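Local coordinates for putative aminooxidase (Propionibacterium acnes, PDB 2BA9), which probably isomerises polyunsaturated fatty acids, producing conjugated linoleic acid, with the help of a bound FAD cofactor, at residues Y281-C286 with I324-L329; G308-Y313 with Q346-D351. All coordinates share one frame; numbering follows the deposited sequence.

Interaction 1: residues Y281-C286 with I324-L329; sequences YMVDAC and IITTYL. With FAD (flavin-adenine dinucleotide), chain D.
Two neighbouring antiparallel strands of the mixed sheet that flanks the flavin pair here, Met282 opposite Leu329, Asp284 opposite Thr327 and Cys286 opposite Ile325, each a hydrogen-bonded pair. In the last of these Ile325 N donates to Cys286 O at 2.9 Å. Between these pairs Val283 faces Tyr328 and Ala285 faces Thr326, with CA-H...O contacts such as that from Val283 CA to Thr327 O.

The sheet is two-faced, and the arrangement is consistent with the mixed sheet beside the flavin in the amine oxidase family. On the face of Val283 and Tyr328, the dimethylbenzene end of the flavin arrives: its C7M methyl lies in plane at the edge of the Tyr328 ring, 3.7 Å from CE1, and 3.6 Å from Val283 CG2, the branch anti to the carbonyl carbon. Tyr281, two residues before Val283 on the same strand, brings CE2 to within 3.5 Å of FAD C7M, its ring inclined 38° to that of Tyr328 and its hydroxyl hydrogen-bonded to Ala167 O. Tyr328 OH and Thr326 OG1 share a hydrogen bond of 2.6 Å.

The other face carries Met282, Asp284, Thr327 and Leu329, covered partly by helix 341-355. Met282 CB packs alongside Leu329 CD1 at 3.7 Å. One water links Thr327 OG1 (2.6 Å) with Asp284 OD2 and Met282 O.

Interaction 2: residues G308-Y313 with Q346-D351; sequences GHVMVY and QMVLDD
Asp351 and Met347, one helical turn apart, together hold His309 in the loop that leads into strand 310-315. His309 ND1 donates to both carboxylate oxygens on their syn lone pairs, at 2.8 Å to Asp351 OD2 and 2.9 Å to Asp351 OD1. The carboxylate lies at the imidazole edge, the two planes 27° apart. Asp351 OD2 also accepts the backbone N of Val310 at 2.8 Å, so one oxygen ties side chain and main chain together, and the negative charge would tend to stabilise a protonated imidazole.

Over one face of the imidazole sits Met347 SD, 3.4 Å from the ring centroid; the bend at chi3 (-87°) then turns CE back to Gly308 O, 3.6 Å away. That carbonyl is buried without a polar partner. Toward Val348 the fit is looser, Val310 CG2 and Val348 CG2 being 4.4 Å apart, and on the solvent side of the helix Gln346 NE2 merely bonds to Asp350 OD1.

The axes of 310-313 and 346-351 are inclined at 64°, with Val348 resting on Thr327 and Leu329 of strand 325-330 and Phe355, further along helix 341-355, reaching Val310.

Overall arrangement
Both interactions reach the same mixed sheet, interaction 2 through strand 310-315, and their centres lie about 9 Å apart. Strand 310-315 is the neighbour of strand 325-330 on the side away from strand 277-288: Tyr328 O probably accepts from Met311 N at 2.9 Å, and Tyr328 N probably donates to Val312 O at 3.2 Å. Along the chain the segments alternate, so strand 325-330 is laid down between the two parts of interaction 2 and leads on to its helix. Interaction 1 meets the flavin methyl directly through Tyr281, Val283 and Tyr328; in interaction 2 helix 341-355 packs against the face carrying Thr327 and Leu329, the one turned from Tyr328 and the flavin, with the Val310 side chain about 12 Å from the FAD.

Interaction 1: residues Y281-C286 with I324-L329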
# COMPACT_ATOMS: atom_id res chain seq x y z
N TYR A 281 -6.80 -1.74 8.38
CA TYR A 281 -5.63 -1.10 9.02
C TYR A 281 -6.00 0.26 9.61
O TYR A 281 -6.39 1.18 8.88
CB TYR A 281 -4.54 -0.91 7.95
CG TYR A 281 -3.13 -0.56 8.41
CD1 TYR A 281 -2.62 -1.01 9.63
CD2 TYR A 281 -2.29 0.17 7.57
CE1 TYR A 281 -1.30 -0.71 10.01
CE2 TYR A 281 -0.99 0.48 7.94
CZ TYR A 281 -0.49 0.03 9.17
OH TYR A 281 0.82 0.31 9.53
N MET A 282 -5.90 0.37 10.94
CA MET A 282 -6.42 1.54 11.66
C MET A 282 -5.31 2.42 12.21
O MET A 282 -4.40 1.96 12.91
CB MET A 282 -7.33 1.11 12.81
CG MET A 282 -7.99 2.28 13.53
SD MET A 282 -9.45 1.81 14.48
CE MET A 282 -8.79 1.75 16.13
N VAL A 283 -5.41 3.69 11.87
CA VAL A 283 -4.46 4.70 12.32
C VAL A 283 -5.21 5.63 13.25
O VAL A 283 -6.35 6.01 12.97
CB VAL A 283 -3.90 5.50 11.14
CG1 VAL A 283 -2.86 6.53 11.61
CG2 VAL A 283 -3.32 4.55 10.09
N ASP A 284 -4.57 5.98 14.36
CA ASP A 284 -5.09 6.97 15.28
C ASP A 284 -4.02 8.03 15.44
O ASP A 284 -2.87 7.70 15.74
CB ASP A 284 -5.39 6.35 16.64
CG ASP A 284 -6.62 5.49 16.62
OD1 ASP A 284 -7.65 5.96 17.14
OD2 ASP A 284 -6.55 4.34 16.13
N ALA A 285 -4.41 9.28 15.23
CA ALA A 285 -3.52 10.43 15.43
C ALA A 285 -3.71 10.93 16.85
O ALA A 285 -4.82 11.32 17.21
CB ALA A 285 -3.81 11.55 14.40
N CYS A 286 -2.64 10.90 17.63
CA CYS A 286 -2.69 11.09 19.09
C CYS A 286 -1.88 12.29 19.57
O CYS A 286 -0.79 12.53 19.10
CB CYS A 286 -2.15 9.84 19.79
SG CYS A 286 -3.03 8.30 19.43
N ILE A 324 1.53 15.52 16.76
CA ILE A 324 0.84 14.24 16.56
C ILE A 324 1.79 13.06 16.53
O ILE A 324 2.84 13.08 15.87
CB ILE A 324 -0.00 14.25 15.26
CG1 ILE A 324 -1.12 15.31 15.35
CG2 ILE A 324 -0.65 12.89 15.01
CD1 ILE A 324 -2.10 15.07 16.48
N ILE A 325 1.39 12.01 17.26
CA ILE A 325 2.04 10.71 17.22
C ILE A 325 0.96 9.76 16.72
O ILE A 325 -0.11 9.67 17.33
CB ILE A 325 2.48 10.25 18.63
CG1 ILE A 325 3.50 11.23 19.24
CG2 ILE A 325 2.99 8.83 18.59
CD1 ILE A 325 4.90 11.22 18.62
N THR A 326 1.20 9.10 15.60
CA THR A 326 0.20 8.20 15.04
C THR A 326 0.51 6.76 15.48
O THR A 326 1.68 6.38 15.62
CB THR A 326 0.08 8.32 13.49
OG1 THR A 326 1.37 8.24 12.88
CG2 THR A 326 -0.61 9.62 13.08
N THR A 327 -0.55 5.99 15.69
CA THR A 327 -0.45 4.59 16.08
C THR A 327 -1.08 3.73 15.00
O THR A 327 -1.98 4.19 14.28
CB THR A 327 -1.20 4.30 17.42
OG1 THR A 327 -2.61 4.33 17.19
CG2 THR A 327 -0.81 5.30 18.51
N TYR A 328 -0.64 2.47 14.94
CA TYR A 328 -1.00 1.53 13.87
C TYR A 328 -1.34 0.16 14.43
O TYR A 328 -0.53 -0.44 15.14
CB TYR A 328 0.17 1.43 12.88
CG TYR A 328 0.58 2.80 12.34
CD1 TYR A 328 0.11 3.27 11.12
CD2 TYR A 328 1.43 3.62 13.09
CE1 TYR A 328 0.46 4.52 10.66
CE2 TYR A 328 1.79 4.87 12.63
CZ TYR A 328 1.30 5.32 11.41
OH TYR A 328 1.66 6.56 10.96
N LEU A 329 -2.53 -0.33 14.13
CA LEU A 329 -2.96 -1.69 14.51
C LEU A 329 -3.77 -2.30 13.38
O LEU A 329 -4.29 -1.60 12.50
CB LEU A 329 -3.81 -1.67 15.79
CG LEU A 329 -5.11 -0.84 15.79
CD1 LEU A 329 -6.28 -1.55 15.15
CD2 LEU A 329 -5.50 -0.37 17.20
PA FAD D . -5.56 4.62 -2.98
O1A FAD D . -4.36 5.32 -2.41
O2A FAD D . -6.47 3.92 -1.99
O5B FAD D . -6.47 5.70 -3.73
C5B FAD D . -7.62 5.24 -4.39
C4B FAD D . -8.47 6.41 -4.84
O4B FAD D . -9.61 5.92 -5.53
C3B FAD D . -8.95 7.26 -3.66
O3B FAD D . -8.62 8.61 -3.87
C2B FAD D . -10.44 7.00 -3.61
O2B FAD D . -11.17 8.08 -3.04
C1B FAD D . -10.73 6.64 -5.08
N9A FAD D . -11.98 5.86 -5.18
C8A FAD D . -12.30 4.71 -4.50
N7A FAD D . -13.56 4.33 -4.86
C5A FAD D . -14.04 5.23 -5.76
C6A FAD D . -15.26 5.35 -6.45
N6A FAD D . -16.08 4.25 -6.56
N1A FAD D . -15.42 6.40 -7.35
C2A FAD D . -14.43 7.35 -7.53
N3A FAD D . -13.23 7.23 -6.84
C4A FAD D . -13.05 6.20 -5.96
N1 FAD D . 2.98 3.13 0.70
C2 FAD D . 4.35 3.17 0.53
O2 FAD D . 4.82 3.13 -0.61
N3 FAD D . 5.18 3.21 1.63
C4 FAD D . 4.64 3.24 2.90
O4 FAD D . 5.42 3.30 3.87
C4X FAD D . 3.26 3.22 3.08
N5 FAD D . 2.69 3.24 4.34
C5X FAD D . 1.32 3.38 4.52
C6 FAD D . 0.79 3.53 5.80
C7 FAD D . -0.58 3.72 5.96
C7M FAD D . -1.12 3.90 7.35
C8 FAD D . -1.42 3.73 4.85
C8M FAD D . -2.90 3.93 4.97
C9 FAD D . -0.87 3.57 3.58
C9A FAD D . 0.50 3.39 3.40
N10 FAD D . 1.06 3.20 2.12
C10 FAD D . 2.43 3.19 1.96
C1' FAD D . 0.25 2.68 0.99
C2' FAD D . -0.06 3.76 -0.04
O2' FAD D . -0.54 4.95 0.57
C3' FAD D . -1.08 3.19 -1.01
O3' FAD D . -0.62 1.92 -1.49
C4' FAD D . -1.33 4.15 -2.17
O4' FAD D . -2.04 5.30 -1.74
C5' FAD D . -2.08 3.40 -3.26
O5' FAD D . -2.59 4.30 -4.20
P FAD D . -3.86 3.89 -5.11
O1P FAD D . -4.28 5.05 -6.00
O2P FAD D . -3.48 2.68 -5.89
O3P FAD D . -5.07 3.58 -4.10
O HOH W 1 -4.22 2.81 15.75

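Interaction 2: residues G308-Y313 with Q346-D351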
# COMPACT_ATOMS: atom_id res chain seq x y z
N GLY A 308 -5.04 -6.51 16.84
CA GLY A 308 -5.78 -5.41 17.46
C GLY A 308 -4.87 -4.55 18.30
O GLY A 308 -5.21 -3.41 18.63
N HIS A 309 -3.70 -5.07 18.65
CA HIS A 309 -2.75 -4.29 19.45
C HIS A 309 -1.94 -3.36 18.57
O HIS A 309 -1.80 -3.59 17.39
CB HIS A 309 -1.86 -5.20 20.30
CG HIS A 309 -2.55 -5.70 21.53
ND1 HIS A 309 -2.71 -4.91 22.65
CD2 HIS A 309 -3.16 -6.87 21.81
CE1 HIS A 309 -3.37 -5.59 23.58
NE2 HIS A 309 -3.67 -6.78 23.09
N VAL A 310 -1.42 -2.29 19.17
CA VAL A 310 -0.52 -1.38 18.46
C VAL A 310 0.80 -2.09 18.13
O VAL A 310 1.48 -2.60 19.02
CB VAL A 310 -0.20 -0.14 19.30
CG1 VAL A 310 0.88 0.72 18.61
CG2 VAL A 310 -1.46 0.69 19.56
N MET A 311 1.15 -2.08 16.85
CA MET A 311 2.36 -2.74 16.36
C MET A 311 3.53 -1.77 16.17
O MET A 311 4.68 -2.19 16.13
CB MET A 311 2.07 -3.42 15.03
CG MET A 311 0.88 -4.36 15.09
SD MET A 311 0.66 -5.20 13.52
CE MET A 311 -0.09 -3.89 12.55
N VAL A 312 3.22 -0.49 16.06
CA VAL A 312 4.22 0.54 15.81
C VAL A 312 3.56 1.89 16.03
O VAL A 312 2.34 2.03 15.89
CB VAL A 312 4.80 0.46 14.38
CG1 VAL A 312 3.70 0.56 13.34
CG2 VAL A 312 5.86 1.55 14.15
N TYR A 313 4.37 2.87 16.42
CA TYR A 313 3.91 4.25 16.47
C TYR A 313 4.97 5.15 15.87
O TYR A 313 6.15 4.83 15.91
CB TYR A 313 3.52 4.69 17.88
CG TYR A 313 4.59 4.54 18.93
CD1 TYR A 313 5.59 5.50 19.09
CD2 TYR A 313 4.59 3.45 19.79
CE1 TYR A 313 6.56 5.36 20.06
CE2 TYR A 313 5.56 3.30 20.75
CZ TYR A 313 6.54 4.26 20.90
OH TYR A 313 7.51 4.09 21.89
N GLN A 346 -9.63 1.18 22.39
CA GLN A 346 -9.25 1.03 23.80
C GLN A 346 -7.83 0.46 23.95
O GLN A 346 -7.09 0.86 24.84
CB GLN A 346 -10.27 0.17 24.57
CG GLN A 346 -10.06 0.14 26.10
CD GLN A 346 -10.13 1.52 26.75
OE1 GLN A 346 -11.01 2.33 26.43
NE2 GLN A 346 -9.23 1.78 27.70
N MET A 347 -7.45 -0.45 23.05
CA MET A 347 -6.08 -0.97 23.04
C MET A 347 -5.05 0.10 22.70
O MET A 347 -3.93 0.05 23.19
CB MET A 347 -5.94 -2.16 22.11
CG MET A 347 -6.46 -3.44 22.73
SD MET A 347 -6.21 -4.91 21.72
CE MET A 347 -7.72 -4.83 20.75
N VAL A 348 -5.42 1.07 21.87
CA VAL A 348 -4.56 2.22 21.61
C VAL A 348 -4.29 2.93 22.96
O VAL A 348 -3.15 3.23 23.31
CB VAL A 348 -5.21 3.21 20.61
CG1 VAL A 348 -4.35 4.46 20.45
CG2 VAL A 348 -5.41 2.56 19.25
N LEU A 349 -5.35 3.20 23.71
CA LEU A 349 -5.16 3.86 25.00
C LEU A 349 -4.30 2.97 25.91
O LEU A 349 -3.29 3.42 26.44
CB LEU A 349 -6.50 4.16 25.66
CG LEU A 349 -7.49 4.95 24.80
CD1 LEU A 349 -8.67 5.42 25.66
CD2 LEU A 349 -6.79 6.11 24.11
N ASP A 350 -4.68 1.70 26.04
CA ASP A 350 -4.04 0.80 27.00
C ASP A 350 -2.61 0.46 26.60
O ASP A 350 -1.72 0.42 27.47
CB ASP A 350 -4.85 -0.50 27.18
CG ASP A 350 -6.26 -0.26 27.71
OD1 ASP A 350 -6.54 0.80 28.27
OD2 ASP A 350 -7.08 -1.18 27.57
N ASP A 351 -2.37 0.22 25.32
CA ASP A 351 -1.00 -0.07 24.83
C ASP A 351 -0.05 1.13 25.01
O ASP A 351 1.06 0.98 25.53
CB ASP A 351 -0.99 -0.52 23.36
CG ASP A 351 -1.44 -1.98 23.17
OD1 ASP A 351 -1.56 -2.75 24.15
OD2 ASP A 351 -1.65 -2.37 22.00